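Local coordinates for NleG5-1 effector (Enterobacteria phage YYZ-2008, PDB 5VGC), which probably acts as a ubiquitin-protein transferase of the NleG effector family, with a RING-like domain, and binds calcium ions, at residues M45-P50 against S60-G65; V124-V129 against D152-R157. The protein carries 1 engineered substitution. One frame throughout, in Å; residues are numbered along the deposited sequence.

Contact 1. Residues M45-P50 against S60-G65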
loop_
_atom_site.group_PDB
_atom_site.type_symbol
_atom_site.label_atom_id
_atom_site.label_comp_id
_atom_site.label_asym_id
_atom_site.label_seq_id
_atom_site.Cartn_x
_atom_site.Cartn_y
_atom_site.Cartn_z
ATOM N N MET A 45 -9.378 -14.705 35.998
ATOM C CA MET A 45 -10.202 -13.881 35.108
ATOM C C MET A 45 -9.391 -13.471 33.877
ATOM O O MET A 45 -8.238 -13.048 34.012
ATOM C CB MET A 45 -10.642 -12.588 35.826
ATOM C CG MET A 45 -11.425 -12.740 37.127
ATOM S SD MET A 45 -11.411 -11.253 38.173
ATOM C CE MET A 45 -12.160 -10.013 37.111
ATOM N N VAL A 46 -9.986 -13.602 32.689
ATOM C CA VAL A 46 -9.442 -12.990 31.458
ATOM C C VAL A 46 -10.567 -12.298 30.690
ATOM O O VAL A 46 -11.675 -12.837 30.576
ATOM C CB VAL A 46 -8.707 -13.991 30.518
ATOM C CG1 VAL A 46 -7.275 -14.214 30.974
ATOM C CG2 VAL A 46 -9.436 -15.313 30.418
ATOM N N SER A 47 -10.272 -11.104 30.172
ATOM C CA SER A 47 -11.271 -10.288 29.483
ATOM C C SER A 47 -10.953 -10.238 27.996
ATOM O O SER A 47 -9.877 -9.772 27.605
ATOM C CB SER A 47 -11.293 -8.870 30.065
ATOM O OG SER A 47 -12.351 -8.111 29.492
ATOM N N ILE A 48 -11.883 -10.718 27.179
ATOM C CA ILE A 48 -11.747 -10.653 25.732
ATOM C C ILE A 48 -12.567 -9.466 25.229
ATOM O O ILE A 48 -13.787 -9.396 25.473
ATOM C CB ILE A 48 -12.240 -11.944 25.048
ATOM C CG1 ILE A 48 -11.626 -13.191 25.701
ATOM C CG2 ILE A 48 -11.922 -11.935 23.567
ATOM C CD1 ILE A 48 -10.126 -13.162 25.918
ATOM N N ARG A 49 -11.891 -8.548 24.534
ATOM C CA ARG A 49 -12.535 -7.432 23.830
ATOM C C ARG A 49 -12.328 -7.585 22.319
ATOM O O ARG A 49 -11.307 -8.158 21.881
ATOM C CB ARG A 49 -11.955 -6.094 24.286
ATOM C CG ARG A 49 -12.275 -5.752 25.732
ATOM C CD ARG A 49 -11.339 -4.705 26.320
ATOM N NE ARG A 49 -11.227 -4.839 27.775
ATOM C CZ ARG A 49 -10.308 -4.239 28.535
ATOM N NH1 ARG A 49 -9.387 -3.439 28.001
ATOM N NH2 ARG A 49 -10.307 -4.446 29.850
ATOM N N PRO A 50 -13.293 -7.086 21.525
ATOM C CA PRO A 50 -13.170 -7.148 20.077
ATOM C C PRO A 50 -12.160 -6.105 19.608
ATOM O O PRO A 50 -12.175 -4.973 20.091
ATOM C CB PRO A 50 -14.583 -6.789 19.589
ATOM C CG PRO A 50 -15.104 -5.865 20.632
ATOM C CD PRO A 50 -14.519 -6.371 21.929
ATOM N N SER A 60 -7.084 -9.563 27.685
ATOM C CA SER A 60 -6.314 -8.944 28.767
ATOM C C SER A 60 -6.523 -9.715 30.060
ATOM O O SER A 60 -7.578 -10.337 30.256
ATOM C CB SER A 60 -6.705 -7.473 28.947
ATOM O OG SER A 60 -8.074 -7.335 29.298
ATOM N N LEU A 61 -5.513 -9.665 30.929
ATOM C CA LEU A 61 -5.521 -10.383 32.200
ATOM C C LEU A 61 -5.804 -9.432 33.372
ATOM O O LEU A 61 -4.901 -8.764 33.871
ATOM C CB LEU A 61 -4.178 -11.095 32.396
ATOM C CG LEU A 61 -4.077 -12.123 33.526
ATOM C CD1 LEU A 61 -4.910 -13.359 33.240
ATOM C CD2 LEU A 61 -2.626 -12.520 33.765
ATOM N N ASN A 62 -7.064 -9.376 33.809
ATOM C CA ASN A 62 -7.455 -8.633 35.017
ATOM C C ASN A 62 -6.846 -9.329 36.247
ATOM O O ASN A 62 -7.482 -10.188 36.867
ATOM C CB ASN A 62 -8.992 -8.548 35.166
ATOM C CG ASN A 62 -9.648 -7.588 34.178
ATOM O OD1 ASN A 62 -10.595 -7.958 33.481
ATOM N ND2 ASN A 62 -9.156 -6.352 34.121
ATOM N N GLN A 63 -5.612 -8.946 36.578
ATOM C CA GLN A 63 -4.837 -9.571 37.657
ATOM C C GLN A 63 -4.252 -8.517 38.585
ATOM O O GLN A 63 -4.136 -7.351 38.205
ATOM C CB GLN A 63 -3.700 -10.418 37.088
ATOM C CG GLN A 63 -2.758 -9.675 36.132
ATOM C CD GLN A 63 -1.284 -10.030 36.298
ATOM O OE1 GLN A 63 -0.552 -10.122 35.312
ATOM N NE2 GLN A 63 -0.842 -10.218 37.540
ATOM N N ASP A 64 -3.891 -8.939 39.799
ATOM C CA ASP A 64 -3.276 -8.059 40.804
ATOM C C ASP A 64 -2.372 -8.847 41.754
ATOM O O ASP A 64 -2.855 -9.691 42.510
ATOM C CB ASP A 64 -4.355 -7.312 41.604
ATOM C CG ASP A 64 -4.704 -5.958 41.000
ATOM O OD1 ASP A 64 -3.925 -4.998 41.190
ATOM O OD2 ASP A 64 -5.756 -5.851 40.336
ATOM N N GLY A 65 -1.068 -8.565 41.698
ATOM C CA GLY A 65 -0.079 -9.140 42.618
ATOM C C GLY A 65 0.092 -10.653 42.594
ATOM O O GLY A 65 0.507 -11.237 43.601
#
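The carbonyl oxygen of S47 takes two donors from S60. The backbone supplies the firm one, S60 N to S47 O at 2.8 Å, with an N-H...O angle of 163° and the donor tilted somewhat out of the carbonyl plane. The hydroxyl adds a weak second bond, S60 OG to S47 O at 3.5 Å; with chi1 at 61°, OG is tucked between the backbone N and the carbonyl carbon of its own residue, which turns it back across the strand gap. The reciprocal bond, S47 N to S60 O, is 2.8 Å long and straighter, at 171°. Two such bonds between the same residues define an antiparallel hydrogen-bonded pair, which lies where strand 44-50, the middle strand of a three-stranded antiparallel meander, meets the end of edge strand 57-60. Its other neighbour is strand 37-41, to which V46 and I48 are bonded through their backbones. S60 O also receives a CA-H...O contact from V46 CA at 3.5 Å. On the face holding S47 and S60, the R49 guanidinium lays one face over S60 OG, which sits 3.7 Å above the plane toward the rim. N62 OD1 approaches S47 CB on this side of the sheet, but its polar partner is Q38 NE2 on strand 37-41, so this bond links the loop after strand 57-60 to strand 37-41, past S47. Past S60 the chain leaves the sheet through an inverse gamma turn centred on N62, whose CB meets the methyl CE of M45 at 4.0 Å. On the face holding V46, apolar groups meet: V46 CG1 touches L61 CD1, and both side chains also pack on I78 of helix 68-85, the helix that follows this loop. The same L61 methyl lies against M45 O.

Contact 2. Residues V124-V129 against D152-R157; sequences VCAFNV and DGVFMR
A chi1 of 63° sets CG of F127 between its backbone N and carbonyl carbon, folding the ring over the partner strand, while F155, with CG anti to its carbonyl carbon (chi1 -82°), brings its ring up beside it. The two rings meet obliquely, with centroids 5.3 Å apart and planes at 50°; F127 CE2 lies 4.0 Å above one face of F155, toward the rim. One face of the F127 ring covers the carbonyl carbon of G153. Two residues on, V129 CG2 lies 3.6 Å from G153 N, so the bare glycine backbone lies against both side chains. The backbone evidence for pairing is a reciprocal set: F127 N to G153 O and G153 N to F127 O, both 2.8 Å. F127 and G153 thus form an antiparallel hydrogen-bonded pair and N128 and D152 the next, non-hydrogen-bonded one, adding short strand 127-128 to strand 152-157 within the RING-like NleG region. A126 alone separates helix 111-125 from this strand, which ends at N128, at the N-cap of the following helix; N128 OD1 accepts from H131 N. The N128 side chain lies about 3 Å from a bound calcium ion, and E130 and E151, flanking the two segments, are calcium ligands. At the helix exit, A126 CB packs on V154 CG2 at 3.6 Å, both also touching K170 of helix 170-178. A water bridges the diverging chains, donating to C125 O and accepting from F155 N, 2.9 Å from each; it and C125 O lie in plane at the edge of the F127 ring. Beyond this contact, the F155 ring also meets F210.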
loop_
_atom_site.group_PDB
_atom_site.type_symbol
_atom_site.label_atom_id
_atom_site.label_comp_id
_atom_site.label_asym_id
_atom_site.label_seq_id
_atom_site.Cartn_x
_atom_site.Cartn_y
_atom_site.Cartn_z
ATOM N N VAL A 124 20.083 24.628 1.608
ATOM C CA VAL A 124 20.733 25.438 0.574
ATOM C C VAL A 124 19.818 26.558 0.106
ATOM O O VAL A 124 20.285 27.690 -0.053
ATOM C CB VAL A 124 21.227 24.580 -0.627
ATOM C CG1 VAL A 124 21.632 25.449 -1.823
ATOM C CG2 VAL A 124 22.403 23.688 -0.197
ATOM N N CYS A 125 18.529 26.272 -0.123
ATOM C CA CYS A 125 17.664 27.268 -0.770
ATOM C C CYS A 125 17.150 28.360 0.169
ATOM O O CYS A 125 16.710 29.424 -0.299
ATOM C CB CYS A 125 16.494 26.588 -1.483
ATOM S SG CYS A 125 16.944 25.674 -2.985
ATOM N N ALA A 126 17.202 28.116 1.479
ATOM C CA ALA A 126 16.736 29.109 2.460
ATOM C C ALA A 126 17.487 30.419 2.406
ATOM O O ALA A 126 18.718 30.410 2.257
ATOM C CB ALA A 126 16.816 28.542 3.864
ATOM N N PHE A 127 16.758 31.540 2.524
ATOM C CA PHE A 127 17.381 32.888 2.504
ATOM C C PHE A 127 16.830 33.800 3.619
ATOM O O PHE A 127 15.680 33.642 4.072
ATOM C CB PHE A 127 17.215 33.539 1.128
ATOM C CG PHE A 127 15.781 33.798 0.741
ATOM C CD1 PHE A 127 15.169 35.011 1.043
ATOM C CD2 PHE A 127 15.034 32.829 0.072
ATOM C CE1 PHE A 127 13.838 35.254 0.697
ATOM C CE2 PHE A 127 13.709 33.065 -0.282
ATOM C CZ PHE A 127 13.109 34.283 0.031
ATOM N N ASN A 128 17.666 34.747 4.046
ATOM C CA ASN A 128 17.284 35.833 4.953
ATOM C C ASN A 128 16.263 36.730 4.234
ATOM O O ASN A 128 16.612 37.446 3.275
ATOM C CB ASN A 128 18.571 36.606 5.324
ATOM C CG ASN A 128 18.341 37.786 6.265
ATOM O OD1 ASN A 128 17.370 38.534 6.183
ATOM N ND2 ASN A 128 19.268 37.959 7.160
ATOM N N VAL A 129 15.018 36.694 4.709
ATOM C CA VAL A 129 13.953 37.434 4.023
ATOM C C VAL A 129 14.247 38.927 3.983
ATOM O O VAL A 129 14.196 39.550 2.889
ATOM C CB VAL A 129 12.565 37.166 4.634
ATOM C CG1 VAL A 129 11.462 37.898 3.860
ATOM C CG2 VAL A 129 12.311 35.657 4.659
ATOM N N ASP A 152 14.010 33.408 8.159
ATOM C CA ASP A 152 14.573 32.533 7.123
ATOM C C ASP A 152 13.455 31.928 6.311
ATOM O O ASP A 152 12.636 31.178 6.841
ATOM C CB ASP A 152 15.431 31.443 7.765
ATOM C CG ASP A 152 16.578 32.031 8.550
ATOM O OD1 ASP A 152 17.358 32.797 7.936
ATOM O OD2 ASP A 152 16.700 31.742 9.758
ATOM N N GLY A 153 13.428 32.258 5.025
ATOM C CA GLY A 153 12.351 31.834 4.152
ATOM C C GLY A 153 12.848 30.902 3.068
ATOM O O GLY A 153 14.031 30.919 2.736
ATOM N N VAL A 154 11.937 30.091 2.523
ATOM C CA VAL A 154 12.243 29.168 1.428
ATOM C C VAL A 154 11.114 29.182 0.393
ATOM O O VAL A 154 9.912 29.173 0.768
ATOM C CB VAL A 154 12.384 27.720 1.921
ATOM C CG1 VAL A 154 12.793 26.796 0.780
ATOM C CG2 VAL A 154 13.384 27.599 3.067
ATOM N N PHE A 155 11.492 29.202 -0.898
ATOM C CA PHE A 155 10.501 29.201 -1.975
ATOM C C PHE A 155 10.096 27.764 -2.279
ATOM O O PHE A 155 10.968 26.922 -2.501
ATOM C CB PHE A 155 11.048 29.838 -3.275
ATOM C CG PHE A 155 10.996 31.349 -3.315
ATOM C CD1 PHE A 155 9.904 32.062 -2.843
ATOM C CD2 PHE A 155 12.049 32.061 -3.864
ATOM C CE1 PHE A 155 9.877 33.457 -2.915
ATOM C CE2 PHE A 155 12.025 33.447 -3.918
ATOM C CZ PHE A 155 10.938 34.144 -3.447
ATOM N N MET A 156 8.788 27.485 -2.303
ATOM C CA MET A 156 8.323 26.152 -2.741
ATOM C C MET A 156 7.227 26.270 -3.786
ATOM O O MET A 156 6.296 27.076 -3.642
ATOM C CB MET A 156 7.805 25.309 -1.564
ATOM C CG MET A 156 7.415 23.889 -1.952
ATOM S SD MET A 156 6.770 22.932 -0.576
ATOM C CE MET A 156 8.237 22.142 -0.039
ATOM N N ARG A 157 7.340 25.446 -4.821
ATOM C CA ARG A 157 6.360 25.428 -5.889
ATOM C C ARG A 157 5.009 24.899 -5.402
ATOM O O ARG A 157 4.971 24.045 -4.521
ATOM C CB ARG A 157 6.848 24.585 -7.063
ATOM C CG ARG A 157 8.004 25.261 -7.776
ATOM C CD ARG A 157 8.856 24.296 -8.556
ATOM N NE ARG A 157 8.204 23.877 -9.782
ATOM C CZ ARG A 157 8.652 22.920 -10.571
ATOM N NH1 ARG A 157 9.768 22.248 -10.273
ATOM N NH2 ARG A 157 7.964 22.637 -11.667
HETATM O O HOH W 1 14.177 29.817 -1.635
#

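Read from the N terminus, contact 1 comes first: it closes a short loop of nine residues between 45-50 and 60-65, joining the middle strand of the three-stranded sheet to the chain that leads into helix 68-85. The chain then runs through helices 68-85 and 92-102 and into 111-125, at whose end contact 2 opens; there a longer loop of 22 residues returns 152-157 to 124-129 and ties the end of helix 111-125 to the second sheet. The two contacts are in series, neither nesting nor crossing. Their centres are 55 Å apart, on opposite sides of the chain's centre, and their nearest atoms about 39 Å, so the two do not touch and lie in separate parts of the chain.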